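Local coordinates for phosphothreonine lyase ospF (Shigella flexneri, PDB 3I0U), which probably removes phosphate from phosphothreonine by beta-elimination, as a phosphothreonine lyase delivered into host cells as a type III secretion effector, at residues A[26-31]-A[104-109]. Residues are numbered along the deposited sequence; the frame is centred on the assembly and turned at random.
Sequences PAYYFK and SEDSPI
The F30 ring turns its edge to D106, whose backbone O lies 3.3 Å from F30 CD1 and near the ring plane, while one face of the same ring takes Y28 CD2 toward its rim. F156 of helix 147-166 meets F30 edge-to-face, and P108 CD approaches F30 CE1 at 4.0 Å; P108 also rests on that helix. D106 belongs to a type I beta turn, S104 to S107, with an ST turn at its start, and P108 follows it directly. The buried F30 ring lies between this turn and helix 147-166, and hydrogen bonds from P26 O to H151 and Y28 N to Q155 also tie the 26-31 loop to the helix. Beyond the ring, polar groups of the turn face the backbone N and O of K31. With CG anti to its carbonyl carbon (chi1 -64°), D106 brings OD2 to K31 N at 2.8 Å, received on the anti side and 27° out of the carboxylate plane. At the surface, K31 CD passes E105 OE2 at 3.4 Å, but the amine does not reach the carboxylate. S104 OG appears to donate to K31 O, although that separation is too short to be trusted in detail, and accepts from D106 N at 3.1 Å, with an N-H...O angle of 150°.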
loop_
_atom_site.group_PDB
_atom_site.type_symbol
_atom_site.label_atom_id
_atom_site.label_comp_id
_atom_site.label_asym_id
_atom_site.label_seq_id
_atom_site.Cartn_x
_atom_site.Cartn_y
_atom_site.Cartn_z
ATOM N N PRO A 26 -11.045 15.759 -8.390
ATOM C CA PRO A 26 -10.308 15.540 -9.631
ATOM C C PRO A 26 -9.226 14.518 -9.412
ATOM O O PRO A 26 -8.895 14.232 -8.262
ATOM C CB PRO A 26 -9.659 16.894 -9.900
ATOM C CG PRO A 26 -9.524 17.509 -8.579
ATOM C CD PRO A 26 -10.671 17.035 -7.757
ATOM N N ALA A 27 -8.683 13.985 -10.510
ATOM C CA ALA A 27 -7.548 13.047 -10.492
ATOM C C ALA A 27 -6.391 13.587 -9.640
ATOM O O ALA A 27 -6.043 14.753 -9.711
ATOM C CB ALA A 27 -7.090 12.759 -11.920
ATOM N N TYR A 28 -5.840 12.741 -8.794
ATOM C CA TYR A 28 -4.784 13.153 -7.881
ATOM C C TYR A 28 -3.407 12.735 -8.340
ATOM O O TYR A 28 -3.202 11.612 -8.815
ATOM C CB TYR A 28 -5.051 12.556 -6.499
ATOM C CG TYR A 28 -4.351 13.267 -5.372
ATOM C CD1 TYR A 28 -4.950 14.339 -4.702
ATOM C CD2 TYR A 28 -3.088 12.866 -4.973
ATOM C CE1 TYR A 28 -4.274 14.990 -3.662
ATOM C CE2 TYR A 28 -2.414 13.496 -3.955
ATOM C CZ TYR A 28 -3.000 14.546 -3.299
ATOM O OH TYR A 28 -2.274 15.112 -2.273
ATOM N N TYR A 29 -2.450 13.626 -8.156
ATOM C CA TYR A 29 -1.084 13.356 -8.611
ATOM C C TYR A 29 -0.094 13.323 -7.473
ATOM O O TYR A 29 -0.157 14.127 -6.534
ATOM C CB TYR A 29 -0.661 14.388 -9.621
ATOM C CG TYR A 29 -1.498 14.320 -10.850
ATOM C CD1 TYR A 29 -1.167 13.447 -11.885
ATOM C CD2 TYR A 29 -2.639 15.121 -10.989
ATOM C CE1 TYR A 29 -1.938 13.399 -13.065
ATOM C CE2 TYR A 29 -3.418 15.066 -12.137
ATOM C CZ TYR A 29 -3.056 14.206 -13.183
ATOM O OH TYR A 29 -3.808 14.128 -14.328
ATOM N N PHE A 30 0.833 12.399 -7.554
ATOM C CA PHE A 30 1.800 12.211 -6.479
ATOM C C PHE A 30 3.183 12.659 -6.967
ATOM O O PHE A 30 3.695 12.120 -7.933
ATOM C CB PHE A 30 1.763 10.755 -6.048
ATOM C CG PHE A 30 0.390 10.305 -5.601
ATOM C CD1 PHE A 30 -0.040 10.539 -4.302
ATOM C CD2 PHE A 30 -0.481 9.673 -6.476
ATOM C CE1 PHE A 30 -1.288 10.134 -3.874
ATOM C CE2 PHE A 30 -1.724 9.280 -6.061
ATOM C CZ PHE A 30 -2.115 9.490 -4.730
ATOM N N LYS A 31 3.731 13.698 -6.341
ATOM C CA LYS A 31 5.079 14.154 -6.613
ATOM C C LYS A 31 5.998 13.005 -6.203
ATOM O O LYS A 31 6.031 12.569 -5.048
ATOM C CB LYS A 31 5.351 15.448 -5.834
ATOM C CG LYS A 31 6.797 15.798 -5.602
ATOM C CD LYS A 31 6.964 16.856 -4.475
ATOM C CE LYS A 31 8.450 16.908 -3.949
ATOM N NZ LYS A 31 9.419 17.595 -4.923
ATOM N N SER A 104 6.934 8.967 -1.532
ATOM C CA SER A 104 6.461 10.284 -1.954
ATOM C C SER A 104 5.826 11.022 -0.786
ATOM O O SER A 104 5.189 10.403 0.066
ATOM C CB SER A 104 5.450 10.159 -3.082
ATOM O OG SER A 104 4.772 11.413 -3.225
ATOM N N GLU A 105 6.002 12.333 -0.733
ATOM C CA GLU A 105 5.438 13.060 0.392
ATOM C C GLU A 105 3.906 13.149 0.295
ATOM O O GLU A 105 3.237 13.393 1.304
ATOM C CB GLU A 105 6.064 14.426 0.561
ATOM C CG GLU A 105 6.104 15.253 -0.690
ATOM C CD GLU A 105 6.661 16.636 -0.414
ATOM O OE1 GLU A 105 7.309 16.809 0.646
ATOM O OE2 GLU A 105 6.442 17.555 -1.231
ATOM N N ASP A 106 3.390 12.865 -0.909
ATOM C CA ASP A 106 1.979 12.782 -1.206
ATOM C C ASP A 106 1.310 11.430 -1.027
ATOM O O ASP A 106 0.065 11.349 -1.094
ATOM C CB ASP A 106 1.788 13.143 -2.641
ATOM C CG ASP A 106 2.175 14.531 -2.922
ATOM O OD1 ASP A 106 1.580 15.452 -2.294
ATOM O OD2 ASP A 106 3.054 14.680 -3.801
ATOM N N SER A 107 2.099 10.375 -0.832
ATOM C CA SER A 107 1.528 9.047 -0.659
ATOM C C SER A 107 0.583 9.040 0.534
ATOM O O SER A 107 0.846 9.703 1.508
ATOM C CB SER A 107 2.630 8.034 -0.484
ATOM O OG SER A 107 2.092 6.831 0.040
ATOM N N PRO A 108 -0.550 8.331 0.441
ATOM C CA PRO A 108 -1.441 8.227 1.612
ATOM C C PRO A 108 -1.090 7.035 2.558
ATOM O O PRO A 108 -1.875 6.712 3.469
ATOM C CB PRO A 108 -2.821 8.001 0.972
ATOM C CG PRO A 108 -2.528 7.237 -0.275
ATOM C CD PRO A 108 -1.095 7.606 -0.724
ATOM N N ILE A 109 0.062 6.398 2.348
ATOM C CA ILE A 109 0.414 5.218 3.098
ATOM C C ILE A 109 1.541 5.602 4.043
ATOM O O ILE A 109 2.639 5.866 3.597
ATOM C CB ILE A 109 0.808 4.049 2.123
ATOM C CG1 ILE A 109 -0.341 3.732 1.153
ATOM C CG2 ILE A 109 1.215 2.791 2.834
ATOM C CD1 ILE A 109 -1.705 3.363 1.826
#